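Aeromonas extracellular serine protease (PDB 3WQB) cleaves peptide bonds after paired basic residues, one of them lysine, and is a probable virulence factor that activates the host plasma kallikrein/kinin system. Local coordinates at residues H483-P496 against G545-R559. The protein carries 1 engineered substitution. Sequence-based numbering, arbitrary orientation.
Sequences HQRLPDLLIELVSP and GTWRLEVTDVANGTR. With CA (calcium ion), chain D.
Asp488 and Asp553 meet at a calcium ion where strand 545-553 ends and its antiparallel partner 489-494 begins. The CB of Asp488 lies 3.5 Å from Asp553 OD1. Its CG stands beside the backbone N (chi1 -74°), which turns the carboxylate toward the metal. Asp488 OD2 binds calcium at 2.3 Å and also takes NE and NH2 of Arg485, side-on. Asp488 OD1 takes both terminal nitrogens of Arg559, end-on, with NH1 at 2.8 Å. The carboxylate and this guanidinium are turned 80° apart. Each oxygen is thus held by an arginine, and the carboxylate has little freedom to rotate. The two guanidinium groups stack, centres 3.8 Å apart. Asp488, at the edge of both, probably offsets their charges. Arg485 also grips Gly557 O with NH1 and NH2, fixing the loop after the strand.

Asp553 holds calcium with both oxygens, and Ala555 O adds another ligand. His483 NE2 donates to Asp553 OD2 at 2.8 Å, from above the carboxylate plane. Asp553 OD1 also accepts from Ala555 N, forming an Asx turn. Asp454, Asn578 and Asn579 complete the site.

At the far end, Pro496 CD lies over the five-membered ring of Trp547, 3.4 Å from its centroid, and Ser495 CB lies over the six-membered ring. Between the ends, paired backbone bonds join Leu490 to Thr552, Glu492 to Glu550 and Val494 to Arg548.

Within the P-domain, the pair forms the middle of a four-stranded antiparallel sheet. Strand 460-466 flanks 545-553, strand 500-502 flanks 489-494, and Leu489, Leu493 and Trp547 pack on strand 471-482.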
loop_
_atom_site.group_PDB
_atom_site.type_symbol
_atom_site.label_atom_id
_atom_site.label_comp_id
_atom_site.label_asym_id
_atom_site.label_seq_id
_atom_site.Cartn_x
_atom_site.Cartn_y
_atom_site.Cartn_z
ATOM N N HIS A 483 18.042 -1.569 19.241
ATOM C CA HIS A 483 17.230 -2.320 20.192
ATOM C C HIS A 483 17.190 -3.775 19.767
ATOM O O HIS A 483 17.000 -4.082 18.588
ATOM C CB HIS A 483 15.805 -1.761 20.267
ATOM C CG HIS A 483 15.006 -2.300 21.408
ATOM N ND1 HIS A 483 14.404 -3.538 21.376
ATOM C CD2 HIS A 483 14.693 -1.758 22.607
ATOM C CE1 HIS A 483 13.774 -3.748 22.519
ATOM N NE2 HIS A 483 13.927 -2.681 23.281
ATOM N N GLN A 484 17.372 -4.665 20.738
ATOM C CA GLN A 484 17.526 -6.092 20.468
ATOM C C GLN A 484 16.228 -6.866 20.183
ATOM O O GLN A 484 16.282 -8.002 19.725
ATOM C CB GLN A 484 18.278 -6.776 21.615
ATOM C CG GLN A 484 19.715 -6.330 21.809
ATOM C CD GLN A 484 20.271 -6.788 23.143
ATOM O OE1 GLN A 484 19.572 -6.784 24.163
ATOM N NE2 GLN A 484 21.538 -7.187 23.143
ATOM N N ARG A 485 15.078 -6.266 20.474
ATOM C CA ARG A 485 13.780 -6.878 20.167
ATOM C C ARG A 485 12.792 -5.831 19.652
ATOM O O ARG A 485 11.912 -5.350 20.370
ATOM C CB ARG A 485 13.229 -7.658 21.366
ATOM C CG ARG A 485 11.981 -8.459 21.028
ATOM C CD ARG A 485 11.626 -9.490 22.091
ATOM N NE ARG A 485 11.028 -8.877 23.271
ATOM C CZ ARG A 485 10.198 -9.498 24.104
ATOM N NH1 ARG A 485 9.871 -10.779 23.912
ATOM N NH2 ARG A 485 9.692 -8.827 25.136
ATOM N N LEU A 486 12.943 -5.500 18.374
ATOM C CA LEU A 486 12.230 -4.371 17.773
ATOM C C LEU A 486 10.724 -4.290 18.017
ATOM O O LEU A 486 10.216 -3.198 18.241
ATOM C CB LEU A 486 12.528 -4.251 16.270
ATOM C CG LEU A 486 13.930 -3.746 15.916
ATOM C CD1 LEU A 486 14.219 -3.994 14.449
ATOM C CD2 LEU A 486 14.106 -2.271 16.269
ATOM N N PRO A 487 10.002 -5.435 17.986
ATOM C CA PRO A 487 8.553 -5.322 18.184
ATOM C C PRO A 487 8.130 -4.888 19.591
ATOM O O PRO A 487 6.962 -4.624 19.800
ATOM C CB PRO A 487 8.032 -6.729 17.843
ATOM C CG PRO A 487 9.079 -7.276 16.926
ATOM C CD PRO A 487 10.367 -6.780 17.507
ATOM N N ASP A 488 9.073 -4.765 20.526
ATOM C CA ASP A 488 8.761 -4.174 21.827
ATOM C C ASP A 488 8.460 -2.683 21.744
ATOM O O ASP A 488 7.931 -2.111 22.691
ATOM C CB ASP A 488 9.914 -4.386 22.814
ATOM C CG ASP A 488 10.004 -5.815 23.321
ATOM O OD1 ASP A 488 9.141 -6.638 22.956
ATOM O OD2 ASP A 488 10.953 -6.100 24.086
ATOM N N LEU A 489 8.809 -2.052 20.626
ATOM C CA LEU A 489 8.781 -0.596 20.550
ATOM C C LEU A 489 7.472 -0.002 20.053
ATOM O O LEU A 489 6.910 -0.419 19.028
ATOM C CB LEU A 489 9.962 -0.072 19.725
ATOM C CG LEU A 489 11.353 -0.469 20.225
ATOM C CD1 LEU A 489 12.378 0.077 19.276
ATOM C CD2 LEU A 489 11.622 0.010 21.654
ATOM N N LEU A 490 6.992 0.964 20.829
ATOM C CA LEU A 490 5.880 1.830 20.477
ATOM C C LEU A 490 6.471 3.183 20.091
ATOM O O LEU A 490 7.174 3.815 20.896
ATOM C CB LEU A 490 4.945 1.971 21.689
ATOM C CG LEU A 490 3.900 3.086 21.665
ATOM C CD1 LEU A 490 2.811 2.757 20.670
ATOM C CD2 LEU A 490 3.302 3.282 23.045
ATOM N N ILE A 491 6.207 3.622 18.862
ATOM C CA ILE A 491 6.727 4.899 18.361
ATOM C C ILE A 491 5.562 5.832 18.062
ATOM O O ILE A 491 4.666 5.492 17.283
ATOM C CB ILE A 491 7.609 4.683 17.109
ATOM C CG1 ILE A 491 8.729 3.681 17.412
ATOM C CG2 ILE A 491 8.155 6.017 16.568
ATOM C CD1 ILE A 491 9.661 3.390 16.226
ATOM N N GLU A 492 5.581 7.003 18.691
ATOM C CA GLU A 492 4.481 7.961 18.626
ATOM C C GLU A 492 5.013 9.365 18.358
ATOM O O GLU A 492 6.120 9.703 18.759
ATOM C CB GLU A 492 3.715 7.916 19.949
ATOM C CG GLU A 492 2.312 8.513 19.957
ATOM C CD GLU A 492 1.459 8.043 21.147
ATOM O OE1 GLU A 492 0.316 8.540 21.278
ATOM O OE2 GLU A 492 1.903 7.175 21.945
ATOM N N LEU A 493 4.208 10.172 17.681
ATOM C CA LEU A 493 4.565 11.548 17.349
ATOM C C LEU A 493 3.506 12.503 17.885
ATOM O O LEU A 493 2.304 12.222 17.790
ATOM C CB LEU A 493 4.702 11.710 15.840
ATOM C CG LEU A 493 5.220 13.050 15.303
ATOM C CD1 LEU A 493 6.661 13.295 15.731
ATOM C CD2 LEU A 493 5.093 13.121 13.786
ATOM N N VAL A 494 3.956 13.626 18.455
ATOM C CA VAL A 494 3.066 14.626 19.046
ATOM C C VAL A 494 3.266 15.972 18.340
ATOM O O VAL A 494 4.399 16.437 18.178
ATOM C CB VAL A 494 3.324 14.787 20.573
ATOM C CG1 VAL A 494 2.255 15.663 21.223
ATOM C CG2 VAL A 494 3.395 13.428 21.299
ATOM N N SER A 495 2.173 16.589 17.904
ATOM C CA SER A 495 2.235 17.872 17.200
ATOM C C SER A 495 2.234 19.051 18.181
ATOM O O SER A 495 1.958 18.868 19.368
ATOM C CB SER A 495 1.046 17.993 16.239
ATOM O OG SER A 495 -0.160 18.242 16.945
ATOM N N PRO A 496 2.512 20.267 17.685
ATOM C CA PRO A 496 2.448 21.456 18.543
ATOM C C PRO A 496 1.099 21.626 19.254
ATOM O O PRO A 496 1.058 22.147 20.373
ATOM C CB PRO A 496 2.713 22.613 17.563
ATOM C CG PRO A 496 3.566 21.994 16.505
ATOM C CD PRO A 496 3.049 20.579 16.348
ATOM N N GLY A 545 5.735 25.200 15.738
ATOM C CA GLY A 545 5.920 24.822 17.125
ATOM C C GLY A 545 6.681 23.527 17.256
ATOM O O GLY A 545 7.319 23.057 16.306
ATOM N N THR A 546 6.608 22.945 18.446
ATOM C CA THR A 546 7.401 21.774 18.757
ATOM C C THR A 546 6.688 20.466 18.436
ATOM O O THR A 546 5.500 20.296 18.743
ATOM C CB THR A 546 7.857 21.763 20.228
ATOM O OG1 THR A 546 6.740 22.017 21.090
ATOM C CG2 THR A 546 8.924 22.833 20.491
ATOM N N TRP A 547 7.433 19.573 17.798
ATOM C CA TRP A 547 7.007 18.209 17.499
ATOM C C TRP A 547 7.863 17.238 18.301
ATOM O O TRP A 547 9.086 17.384 18.365
ATOM C CB TRP A 547 7.195 17.932 16.014
ATOM C CG TRP A 547 6.280 18.700 15.112
ATOM C CD1 TRP A 547 6.398 20.006 14.732
ATOM C CD2 TRP A 547 5.135 18.182 14.435
ATOM N NE1 TRP A 547 5.370 20.345 13.878
ATOM C CE2 TRP A 547 4.585 19.237 13.674
ATOM C CE3 TRP A 547 4.513 16.920 14.407
ATOM C CZ2 TRP A 547 3.430 19.072 12.898
ATOM C CZ3 TRP A 547 3.367 16.758 13.641
ATOM C CH2 TRP A 547 2.844 17.830 12.889
ATOM N N ARG A 548 7.232 16.250 18.924
ATOM C CA ARG A 548 7.951 15.332 19.796
ATOM C C ARG A 548 7.801 13.877 19.370
ATOM O O ARG A 548 6.687 13.393 19.167
ATOM C CB ARG A 548 7.484 15.510 21.248
ATOM C CG ARG A 548 8.171 14.597 22.255
ATOM C CD ARG A 548 7.757 14.910 23.678
ATOM N NE ARG A 548 6.392 14.491 23.997
ATOM C CZ ARG A 548 5.365 15.322 24.175
ATOM N NH1 ARG A 548 5.536 16.633 24.033
ATOM N NH2 ARG A 548 4.160 14.844 24.474
ATOM N N LEU A 549 8.929 13.195 19.219
ATOM C CA LEU A 549 8.930 11.754 18.996
ATOM C C LEU A 549 9.053 11.038 20.330
ATOM O O LEU A 549 9.857 11.426 21.179
ATOM C CB LEU A 549 10.100 11.355 18.100
ATOM C CG LEU A 549 10.098 9.900 17.628
ATOM C CD1 LEU A 549 9.062 9.694 16.524
ATOM C CD2 LEU A 549 11.478 9.506 17.152
ATOM N N GLU A 550 8.254 9.991 20.505
ATOM C CA GLU A 550 8.269 9.210 21.732
ATOM C C GLU A 550 8.485 7.754 21.372
ATOM O O GLU A 550 7.812 7.240 20.486
ATOM C CB GLU A 550 6.939 9.369 22.481
ATOM C CG GLU A 550 6.735 10.739 23.086
ATOM C CD GLU A 550 5.488 10.850 23.942
ATOM O OE1 GLU A 550 4.674 9.897 24.000
ATOM O OE2 GLU A 550 5.329 11.904 24.585
ATOM N N VAL A 551 9.427 7.089 22.045
ATOM C CA VAL A 551 9.703 5.671 21.816
ATOM C C VAL A 551 9.725 4.972 23.174
ATOM O O VAL A 551 10.435 5.421 24.071
ATOM C CB VAL A 551 11.061 5.455 21.103
ATOM C CG1 VAL A 551 11.357 3.970 20.916
ATOM C CG2 VAL A 551 11.089 6.185 19.758
ATOM N N THR A 552 8.949 3.898 23.323
ATOM C CA THR A 552 8.892 3.143 24.577
ATOM C C THR A 552 9.011 1.656 24.298
ATOM O O THR A 552 8.402 1.148 23.360
ATOM C CB THR A 552 7.552 3.369 25.316
ATOM O OG1 THR A 552 7.244 4.767 25.366
ATOM C CG2 THR A 552 7.640 2.854 26.741
ATOM N N ASP A 553 9.800 0.963 25.116
ATOM C CA ASP A 553 9.818 -0.495 25.138
ATOM C C ASP A 553 8.712 -0.935 26.100
ATOM O O ASP A 553 8.754 -0.619 27.287
ATOM C CB ASP A 553 11.217 -0.974 25.576
ATOM C CG ASP A 553 11.320 -2.494 25.751
ATOM O OD1 ASP A 553 10.323 -3.181 26.074
ATOM O OD2 ASP A 553 12.437 -3.018 25.584
ATOM N N VAL A 554 7.708 -1.628 25.570
ATOM C CA VAL A 554 6.486 -1.910 26.322
ATOM C C VAL A 554 6.278 -3.394 26.633
ATOM O O VAL A 554 5.143 -3.826 26.847
ATOM C CB VAL A 554 5.212 -1.338 25.609
ATOM C CG1 VAL A 554 5.300 0.184 25.463
ATOM C CG2 VAL A 554 4.974 -2.021 24.257
ATOM N N ALA A 555 7.355 -4.174 26.630
ATOM C CA ALA A 555 7.221 -5.609 26.915
ATOM C C ALA A 555 8.509 -6.250 27.379
ATOM O O ALA A 555 9.575 -6.003 26.812
ATOM C CB ALA A 555 6.704 -6.346 25.683
ATOM N N ASN A 556 8.399 -7.110 28.392
ATOM C CA ASN A 556 9.522 -7.961 28.771
ATOM C C ASN A 556 9.186 -9.452 28.761
ATOM O O ASN A 556 10.050 -10.291 29.025
ATOM C CB ASN A 556 10.138 -7.535 30.116
ATOM C CG ASN A 556 9.151 -7.574 31.268
ATOM O OD1 ASN A 556 7.981 -7.920 31.109
ATOM N ND2 ASN A 556 9.628 -7.194 32.444
ATOM N N GLY A 557 7.940 -9.782 28.437
ATOM C CA GLY A 557 7.529 -11.185 28.370
ATOM C C GLY A 557 7.988 -11.821 27.071
ATOM O O GLY A 557 8.149 -11.130 26.057
ATOM N N THR A 558 8.196 -13.136 27.080
ATOM C CA THR A 558 8.487 -13.864 25.841
ATOM C C THR A 558 7.256 -13.896 24.938
ATOM O O THR A 558 6.124 -13.811 25.402
ATOM C CB THR A 558 8.954 -15.310 26.108
ATOM O OG1 THR A 558 7.909 -16.041 26.759
ATOM C CG2 THR A 558 10.210 -15.308 26.974
ATOM N N ARG A 559 7.495 -13.997 23.638
ATOM C CA ARG A 559 6.428 -14.179 22.676
ATOM C C ARG A 559 6.813 -15.287 21.727
ATOM O O ARG A 559 7.999 -15.530 21.487
ATOM C CB ARG A 559 6.201 -12.894 21.874
ATOM C CG ARG A 559 5.659 -11.729 22.698
ATOM C CD ARG A 559 5.333 -10.537 21.814
ATOM N NE ARG A 559 6.513 -9.959 21.169
ATOM C CZ ARG A 559 7.304 -9.026 21.696
ATOM N NH1 ARG A 559 7.068 -8.530 22.905
ATOM N NH2 ARG A 559 8.338 -8.580 20.991
HETATM CA CA CA D . 11.705 -5.323 26.160
HETATM O O HOH W 1 6.365 5.737 22.971
HETATM O O HOH W 2 4.212 7.289 23.426
#